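Local coordinates for protein insulinase family protease (Yersinia pestis, PDB 3GO9) that belongs to the insulinase (M16) family of zinc peptidases and is predicted to be a protease, its activity and substrate not established, at residues 118-123 and 129-134; 83-88 and 135-140; 48-53 and 218-223. All coordinates share one frame; numbering follows the deposited sequence. Where two conformers were deposited one is given.

Overall arrangement
All three contacts lie on the same side of the chain's centre, around the mixed sheet that holds strands 50-56, 114-120 and 212-218; contact 1 packs a helix on it, and contact 3 joins two of its strand ends. Contacts 1 and 3 have their centres about 9 Å apart, since strands 114-120 and 50-56 are neighbours. Contact 2 shares helix 125-140 with contact 1, about 12 Å away between centres, and ties that helix to the turn before helix 87-95; the centres of contacts 2 and 3 are about 20 Å apart. A bound zinc lies about 11 Å from the side chain of Leu120, and one about 10 Å from that of Ile50.

Contact 1 (118-123 and 129-134); sequences LSLPNN and KDALAW
Leu118 and Leu120 project from one face of strand 114-120 to meet Ala131 and Trp134 of helix 125-140, a helix-on-sheet packing within the alpha/beta fold of the M16 peptidase family. Strand and helix run nearly antiparallel, their short axes 168° apart, joined by the turn that follows the strand. The methyl CB of Ala131 points at the sheet and is shared: CD1 of Leu118 and CD1 of Leu120 each lie 3.8 Å from it. Ala131 suits this place because a single methyl lets two leucines converge on the helix surface. Ser119, between the leucines, points to the other face of the sheet, where its OG bonds to Glu51, in keeping with the alternation of a strand.

Leu118 also reaches the indole. With CG of Trp134 anti to the backbone N (chi1 -174°), the ring is carried toward the strand, and Leu118 CD1 comes to it obliquely. Leu90 and Leu93 of helix 87-95 also touch the indole, and Trp94 meets it edge-to-face. The single polar atom of the indole, NE1, is satisfied by the carbonyl O of Ala78, which lets so large an aromatic be buried among leucines. The approach of Leu118 to the ring is closest at CE3 of Trp134, 4.0 Å from Leu118 CD1.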
loop_
_atom_site.group_PDB
_atom_site.type_symbol
_atom_site.label_atom_id
_atom_site.label_comp_id
_atom_site.label_asym_id
_atom_site.label_seq_id
_atom_site.Cartn_x
_atom_site.Cartn_y
_atom_site.Cartn_z
ATOM N N LEU A 118 0.331 2.485 -16.717
ATOM C CA LEU A 118 0.259 1.821 -18.019
ATOM C C LEU A 118 0.990 0.467 -17.960
ATOM O O LEU A 118 2.016 0.310 -17.275
ATOM C CB LEU A 118 0.847 2.687 -19.124
ATOM C CG LEU A 118 -0.091 3.771 -19.646
ATOM C CD1 LEU A 118 0.608 4.969 -20.262
ATOM C CD2 LEU A 118 -0.987 3.136 -20.723
ATOM N N SER A 119 0.480 -0.521 -18.686
ATOM C CA SER A 119 1.043 -1.858 -18.754
ATOM C C SER A 119 1.048 -2.207 -20.235
ATOM O O SER A 119 -0.046 -2.303 -20.827
ATOM C CB SER A 119 0.114 -2.858 -18.021
ATOM O OG SER A 119 0.519 -4.219 -18.257
ATOM N N LEU A 120 2.229 -2.321 -20.827
ATOM C CA LEU A 120 2.378 -2.459 -22.258
ATOM C C LEU A 120 2.788 -3.871 -22.592
ATOM O O LEU A 120 3.514 -4.543 -21.856
ATOM C CB LEU A 120 3.469 -1.528 -22.793
ATOM C CG LEU A 120 3.355 -0.081 -22.400
ATOM C CD1 LEU A 120 4.514 0.716 -22.988
ATOM C CD2 LEU A 120 2.002 0.464 -22.855
ATOM N N PRO A 121 2.406 -4.340 -23.778
ATOM C CA PRO A 121 2.953 -5.617 -24.131
ATOM C C PRO A 121 4.445 -5.581 -24.318
ATOM O O PRO A 121 5.022 -4.567 -24.653
ATOM C CB PRO A 121 2.276 -5.947 -25.477
ATOM C CG PRO A 121 1.415 -4.793 -25.780
ATOM C CD PRO A 121 1.767 -3.661 -24.896
ATOM N N ASN A 122 5.049 -6.742 -24.171
ATOM C CA ASN A 122 6.461 -6.859 -24.386
ATOM C C ASN A 122 6.811 -6.663 -25.860
ATOM O O ASN A 122 5.967 -6.857 -26.735
ATOM C CB ASN A 122 6.964 -8.222 -23.895
ATOM C CG ASN A 122 8.346 -8.131 -23.262
ATOM O OD1 ASN A 122 9.191 -7.282 -23.618
ATOM N ND2 ASN A 122 8.557 -8.953 -22.274
ATOM N N ASN A 123 8.013 -6.175 -26.108
ATOM C CA ASN A 123 8.517 -6.076 -27.484
ATOM C C ASN A 123 7.657 -5.206 -28.391
ATOM O O ASN A 123 7.433 -5.531 -29.561
ATOM C CB ASN A 123 8.710 -7.466 -28.106
ATOM C CG ASN A 123 9.512 -7.396 -29.394
ATOM O OD1 ASN A 123 10.383 -6.526 -29.533
ATOM N ND2 ASN A 123 9.184 -8.245 -30.361
ATOM N N LYS A 129 7.036 4.232 -26.766
ATOM C CA LYS A 129 7.093 5.623 -27.187
ATOM C C LYS A 129 5.764 6.328 -26.927
ATOM O O LYS A 129 5.753 7.434 -26.405
ATOM C CB LYS A 129 7.483 5.735 -28.670
ATOM C CG LYS A 129 7.394 7.129 -29.235
ATOM C CD LYS A 129 8.094 7.267 -30.597
ATOM C CE LYS A 129 7.625 8.551 -31.371
ATOM N NZ LYS A 129 7.416 8.307 -32.846
ATOM N N ASP A 130 4.663 5.695 -27.294
ATOM C CA ASP A 130 3.325 6.280 -27.109
ATOM C C ASP A 130 3.048 6.484 -25.636
ATOM O O ASP A 130 2.495 7.526 -25.233
ATOM C CB ASP A 130 2.226 5.441 -27.710
ATOM C CG ASP A 130 2.283 5.394 -29.233
ATOM O OD1 ASP A 130 2.978 6.240 -29.823
ATOM O OD2 ASP A 130 1.612 4.487 -29.804
ATOM N N ALA A 131 3.394 5.497 -24.821
ATOM C CA ALA A 131 3.169 5.622 -23.380
ATOM C C ALA A 131 3.915 6.827 -22.794
ATOM O O ALA A 131 3.385 7.605 -22.007
ATOM C CB ALA A 131 3.561 4.358 -22.636
ATOM N N LEU A 132 5.178 6.959 -23.155
ATOM C CA LEU A 132 5.937 8.091 -22.667
ATOM C C LEU A 132 5.375 9.419 -23.161
ATOM O O LEU A 132 5.432 10.435 -22.424
ATOM C CB LEU A 132 7.428 7.940 -23.011
ATOM C CG LEU A 132 8.178 6.784 -22.345
ATOM C CD1 LEU A 132 9.644 6.832 -22.806
ATOM C CD2 LEU A 132 8.140 6.850 -20.811
ATOM N N ALA A 133 4.808 9.426 -24.381
ATOM C CA ALA A 133 4.227 10.623 -24.953
ATOM C C ALA A 133 2.942 10.975 -24.181
ATOM O O ALA A 133 2.718 12.165 -23.860
ATOM C CB ALA A 133 3.975 10.380 -26.395
ATOM N N TRP A 134 2.134 9.967 -23.847
ATOM C CA TRP A 134 0.909 10.198 -23.107
ATOM C C TRP A 134 1.267 10.740 -21.719
ATOM O O TRP A 134 0.666 11.676 -21.215
ATOM C CB TRP A 134 0.032 8.944 -22.969
ATOM C CG TRP A 134 -1.289 9.233 -22.335
ATOM C CD1 TRP A 134 -2.388 9.771 -22.955
ATOM C CD2 TRP A 134 -1.648 9.089 -20.942
ATOM N NE1 TRP A 134 -3.417 9.925 -22.039
ATOM C CE2 TRP A 134 -2.984 9.490 -20.815
ATOM C CE3 TRP A 134 -0.967 8.645 -19.797
ATOM C CZ2 TRP A 134 -3.646 9.473 -19.608
ATOM C CZ3 TRP A 134 -1.664 8.582 -18.581
ATOM C CH2 TRP A 134 -2.991 9.024 -18.514
#

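Contact 2 (83-88 and 135-140); sequences ASFTPA and LSDTAG
Ser84 and Asp137 form the centre of a loop-to-helix contact within the M16-type alpha/beta domain, in which a buried carboxylate near the C-terminal end of helix 125-140 holds the turn leading into helix 87-95. The hydroxyl OG of Ser84 donates to OD1 of Asp137 over 2.7 Å, along its syn lone pair, while the backbone N of Ser84 donates to OD2 of Asp137 at 2.9 Å. That second bond is fairly straight, 161° at the hydrogen, and reaches OD2 from its syn side but tilted out of the carboxylate plane. An aspartate suits this position because its two oxygens can accept from the N-H and the hydroxyl of one residue; Ser84, with OG beside its own backbone N (chi1 -60°), presents both.

Further out, Ser82 OG adds a hydrogen bond to OD2, so at least three hydrogen bonds reach the carboxylate, which probably offsets the cost of burying its charge. The ring of Phe85 stands almost perpendicular to the carboxylate, the planes 88° apart, and turns its C-H edge to OD2, where the slightly positive ring hydrogens would favour an anionic oxygen. Thr86 then takes the N-cap position of helix 87-95, so the turn passes directly into that helix. At the aromatic edge, Phe85 CD2 lies 3.6 Å from Asp137 OD2, in the plane of the ring.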
loop_
_atom_site.group_PDB
_atom_site.type_symbol
_atom_site.label_atom_id
_atom_site.label_comp_id
_atom_site.label_asym_id
_atom_site.label_seq_id
_atom_site.Cartn_x
_atom_site.Cartn_y
_atom_site.Cartn_z
ATOM N N ALA A 83 -2.446 15.824 -26.301
ATOM C CA ALA A 83 -1.930 16.697 -27.391
ATOM C C ALA A 83 -1.171 15.945 -28.502
ATOM O O ALA A 83 -1.273 16.337 -29.690
ATOM C CB ALA A 83 -1.065 17.822 -26.838
ATOM N N SER A 84 -0.468 14.867 -28.181
ATOM C CA SER A 84 0.338 14.142 -29.147
ATOM C C SER A 84 -0.445 13.065 -29.900
ATOM O O SER A 84 0.142 12.340 -30.705
ATOM C CB SER A 84 1.506 13.461 -28.469
ATOM O OG SER A 84 2.367 14.388 -27.810
ATOM N N PHE A 85 -1.738 12.985 -29.668
ATOM C CA PHE A 85 -2.546 11.864 -30.160
ATOM C C PHE A 85 -3.793 12.300 -30.921
ATOM O O PHE A 85 -4.547 13.158 -30.484
ATOM C CB PHE A 85 -3.067 11.039 -28.983
ATOM C CG PHE A 85 -1.998 10.338 -28.234
ATOM C CD1 PHE A 85 -1.780 8.986 -28.399
ATOM C CD2 PHE A 85 -1.208 11.015 -27.310
ATOM C CE1 PHE A 85 -0.780 8.310 -27.689
ATOM C CE2 PHE A 85 -0.186 10.316 -26.599
ATOM C CZ PHE A 85 0.026 8.970 -26.834
ATOM N N THR A 86 -4.073 11.647 -32.043
ATOM C CA THR A 86 -5.449 11.647 -32.544
ATOM C C THR A 86 -6.340 10.775 -31.646
ATOM O O THR A 86 -5.840 9.949 -30.896
ATOM C CB THR A 86 -5.536 11.071 -33.976
ATOM O OG1 THR A 86 -5.208 9.681 -33.956
ATOM C CG2 THR A 86 -4.603 11.843 -34.909
ATOM N N PRO A 87 -7.678 10.964 -31.672
ATOM C CA PRO A 87 -8.566 10.055 -30.970
ATOM C C PRO A 87 -8.248 8.554 -31.212
ATOM O O PRO A 87 -8.223 7.737 -30.239
ATOM C CB PRO A 87 -9.943 10.445 -31.520
ATOM C CG PRO A 87 -9.782 11.851 -31.846
ATOM C CD PRO A 87 -8.440 12.005 -32.401
ATOM N N ALA A 88 -7.969 8.206 -32.474
ATOM C CA ALA A 88 -7.650 6.824 -32.816
ATOM C C ALA A 88 -6.377 6.347 -32.153
ATOM O O ALA A 88 -6.320 5.234 -31.609
ATOM C CB ALA A 88 -7.590 6.620 -34.368
ATOM N N LEU A 135 2.276 10.150 -21.100
ATOM C CA LEU A 135 2.655 10.542 -19.739
ATOM C C LEU A 135 3.273 11.956 -19.738
ATOM O O LEU A 135 3.034 12.733 -18.790
ATOM C CB LEU A 135 3.631 9.567 -19.111
ATOM C CG LEU A 135 3.015 8.206 -18.762
ATOM C CD1 LEU A 135 4.125 7.164 -18.501
ATOM C CD2 LEU A 135 2.081 8.274 -17.573
ATOM N N SER A 136 4.066 12.274 -20.753
ATOM C CA SER A 136 4.628 13.662 -20.880
ATOM C C SER A 136 3.607 14.706 -21.280
ATOM O O SER A 136 3.644 15.840 -20.777
ATOM C CB SER A 136 5.891 13.693 -21.719
ATOM O OG SER A 136 5.701 13.192 -23.024
ATOM N N ASP A 137 2.673 14.350 -22.144
ATOM C CA ASP A 137 1.504 15.211 -22.399
ATOM C C ASP A 137 0.776 15.497 -21.089
ATOM O O ASP A 137 0.414 16.643 -20.794
ATOM C CB ASP A 137 0.475 14.549 -23.353
ATOM C CG ASP A 137 0.889 14.459 -24.819
ATOM O OD1 ASP A 137 1.930 15.044 -25.248
ATOM O OD2 ASP A 137 0.053 13.840 -25.565
ATOM N N THR A 138 0.535 14.459 -20.285
ATOM C CA THR A 138 -0.213 14.639 -19.073
ATOM C C THR A 138 0.572 15.505 -18.054
ATOM O O THR A 138 0.002 16.403 -17.401
ATOM C CB THR A 138 -0.499 13.267 -18.475
ATOM O OG1 THR A 138 -1.321 12.505 -19.380
ATOM C CG2 THR A 138 -1.222 13.370 -17.172
ATOM N N ALA A 139 1.868 15.236 -17.970
ATOM C CA ALA A 139 2.749 15.865 -16.954
ATOM C C ALA A 139 2.909 17.333 -17.206
ATOM O O ALA A 139 2.985 18.129 -16.234
ATOM C CB ALA A 139 4.110 15.225 -16.941
ATOM N N GLY A 140 2.981 17.725 -18.464
ATOM C CA GLY A 140 3.284 19.123 -18.816
ATOM C C GLY A 140 2.422 19.851 -19.801
ATOM O O GLY A 140 2.621 21.063 -19.964
#

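Contact 3 (48-53 and 218-223); sequences DRIELR and GNVDSR
Ile50 and Gly218 approach to 4.6 Å between their CA atoms, where strand 50-56 begins and the neighbouring antiparallel strand 212-218 ends and turns through an inverse gamma turn centred on Asn219. No direct hydrogen bond joins the two segments; the pairing of these strands is carried instead by Glu51 with Val217 and Arg53 with Tyr215.

The side chain of Ile50 makes the contact by two branches. Its CG1 lies beside the backbone N, and a second bend (chi2 -48°) lays the terminal methyl over the backbone of the turn, with Ile50 CD1 3.7 Å from Gly218 CA and 3.6 Å from Asn219 N. Glycine suits this place twice over: a CB would run into that methyl, and with phi 158° it would also press on the preceding carbonyl oxygen. Val220 CG1 lies against both CG2 and CD1 of Ile50, 3.9 Å from each. Val220 also touches Leu39 of strand 36-41, so its compact branched side chain meets residues of both strands that flank strand 212-218.

A water molecule spans the polar side, donating to Asp48 O at 2.8 Å and accepting from Asn219 N at 2.8 Å. Asn219 ND2 adds a hydrogen bond to Pro46 O. Asp221 is the N-cap of helix 222-233, OD1 accepting weakly from Arg223 N and also from Ser224 N.

The chemistry thus divides: apolar methyls fill the junction around a residue without a side chain, while a water pairs the backbone groups that the diverging chains leave too far apart to bond directly.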
loop_
_atom_site.group_PDB
_atom_site.type_symbol
_atom_site.label_atom_id
_atom_site.label_comp_id
_atom_site.label_asym_id
_atom_site.label_seq_id
_atom_site.Cartn_x
_atom_site.Cartn_y
_atom_site.Cartn_z
ATOM N N ASP A 48 7.383 -10.669 -20.298
ATOM C CA ASP A 48 6.321 -10.123 -19.490
ATOM C C ASP A 48 6.032 -8.650 -19.914
ATOM O O ASP A 48 6.824 -7.982 -20.578
ATOM C CB ASP A 48 6.775 -10.193 -18.044
ATOM C CG ASP A 48 5.656 -10.314 -17.070
ATOM O OD1 ASP A 48 4.448 -10.115 -17.433
ATOM O OD2 ASP A 48 6.007 -10.584 -15.899
ATOM N N ARG A 49 4.883 -8.156 -19.504
ATOM C CA ARG A 49 4.457 -6.800 -19.849
ATOM C C ARG A 49 5.347 -5.753 -19.161
ATOM O O ARG A 49 5.951 -6.003 -18.079
ATOM C CB ARG A 49 2.981 -6.610 -19.452
ATOM C CG ARG A 49 1.999 -7.477 -20.298
ATOM C CD ARG A 49 0.594 -7.100 -20.026
ATOM N NE ARG A 49 0.123 -5.860 -20.656
ATOM C CZ ARG A 49 -0.336 -5.745 -21.908
ATOM N NH1 ARG A 49 -0.378 -6.817 -22.699
ATOM N NH2 ARG A 49 -0.786 -4.609 -22.370
ATOM N N ILE A 50 5.458 -4.608 -19.819
ATOM C CA ILE A 50 6.313 -3.507 -19.329
ATOM C C ILE A 50 5.397 -2.651 -18.532
ATOM O O ILE A 50 4.403 -2.121 -19.076
ATOM C CB ILE A 50 6.918 -2.728 -20.464
ATOM C CG1 ILE A 50 7.678 -3.623 -21.432
ATOM C CG2 ILE A 50 7.795 -1.543 -19.982
ATOM C CD1 ILE A 50 8.611 -4.559 -20.781
ATOM N N GLU A 51 5.746 -2.414 -17.253
ATOM C CA GLU A 51 4.911 -1.618 -16.353
ATOM C C GLU A 51 5.500 -0.232 -16.128
ATOM O O GLU A 51 6.660 -0.112 -15.800
ATOM C CB GLU A 51 4.737 -2.320 -15.006
ATOM C CG GLU A 51 4.098 -3.708 -15.097
ATOM C CD GLU A 51 2.644 -3.646 -15.539
ATOM O OE1 GLU A 51 1.948 -2.679 -15.149
ATOM O OE2 GLU A 51 2.171 -4.588 -16.248
ATOM N N LEU A 52 4.672 0.801 -16.316
ATOM C CA LEU A 52 5.064 2.174 -16.088
ATOM C C LEU A 52 4.145 2.794 -15.037
ATOM O O LEU A 52 2.903 2.641 -15.077
ATOM C CB LEU A 52 4.992 2.985 -17.396
ATOM C CG LEU A 52 5.911 2.563 -18.542
ATOM C CD1 LEU A 52 5.217 1.562 -19.393
ATOM C CD2 LEU A 52 6.185 3.787 -19.396
ATOM N N ARG A 53 4.720 3.566 -14.121
ATOM C CA ARG A 53 3.931 4.255 -13.124
ATOM C C ARG A 53 4.479 5.679 -13.024
ATOM O O ARG A 53 5.700 5.862 -12.902
ATOM C CB ARG A 53 4.012 3.558 -11.749
ATOM C CG ARG A 53 3.557 2.144 -11.799
ATOM C CD ARG A 53 2.055 1.976 -11.866
ATOM N NE ARG A 53 1.800 0.546 -11.728
ATOM C CZ ARG A 53 1.863 -0.334 -12.728
ATOM N NH1 ARG A 53 2.037 0.038 -13.971
ATOM N NH2 ARG A 53 1.787 -1.633 -12.493
ATOM N N GLY A 218 10.580 -3.889 -16.396
ATOM C CA GLY A 218 10.394 -4.767 -17.541
ATOM C C GLY A 218 11.661 -5.066 -18.258
ATOM O O GLY A 218 12.735 -4.595 -17.901
ATOM N N ASN A 219 11.556 -5.908 -19.283
ATOM C CA ASN A 219 12.743 -6.311 -20.024
ATOM C C ASN A 219 12.983 -5.256 -21.060
ATOM O O ASN A 219 12.679 -5.434 -22.240
ATOM C CB ASN A 219 12.554 -7.679 -20.675
ATOM C CG ASN A 219 13.821 -8.122 -21.419
ATOM O OD1 ASN A 219 14.930 -7.801 -21.002
ATOM N ND2 ASN A 219 13.650 -8.946 -22.459
ATOM N N VAL A 220 13.475 -4.118 -20.602
ATOM C CA VAL A 220 13.683 -3.004 -21.458
ATOM C C VAL A 220 15.178 -2.793 -21.685
ATOM O O VAL A 220 15.987 -3.372 -20.998
ATOM C CB VAL A 220 13.057 -1.739 -20.868
ATOM C CG1 VAL A 220 11.590 -1.973 -20.587
ATOM C CG2 VAL A 220 13.695 -1.392 -19.614
ATOM N N ASP A 221 15.485 -1.895 -22.617
ATOM C CA ASP A 221 16.840 -1.470 -22.924
ATOM C C ASP A 221 17.123 -0.259 -22.042
ATOM O O ASP A 221 16.631 0.805 -22.299
ATOM C CB ASP A 221 16.907 -1.165 -24.437
ATOM C CG ASP A 221 18.268 -0.608 -24.893
ATOM O OD1 ASP A 221 19.021 -0.050 -24.052
ATOM O OD2 ASP A 221 18.569 -0.801 -26.121
ATOM N N SER A 222 17.880 -0.450 -20.982
ATOM C CA SER A 222 18.006 0.588 -19.958
ATOM C C SER A 222 18.734 1.808 -20.488
ATOM O O SER A 222 18.530 2.938 -19.989
ATOM C CB SER A 222 18.697 0.075 -18.690
ATOM O OG SER A 222 20.097 -0.061 -18.827
ATOM N N ARG A 223 19.615 1.603 -21.480
ATOM C CA ARG A 223 20.342 2.736 -22.033
ATOM C C ARG A 223 19.401 3.579 -22.871
ATOM O O ARG A 223 19.354 4.834 -22.686
ATOM C CB ARG A 223 21.584 2.270 -22.838
ATOM C CG ARG A 223 22.455 3.452 -23.305
ATOM C CD ARG A 223 23.724 2.927 -23.998
ATOM N NE ARG A 223 23.290 2.112 -25.122
ATOM C CZ ARG A 223 23.846 0.958 -25.519
ATOM N NH1 ARG A 223 23.295 0.329 -26.535
ATOM N NH2 ARG A 223 24.910 0.428 -24.938
HETATM O O HOH W 1 9.402 -7.701 -19.448
#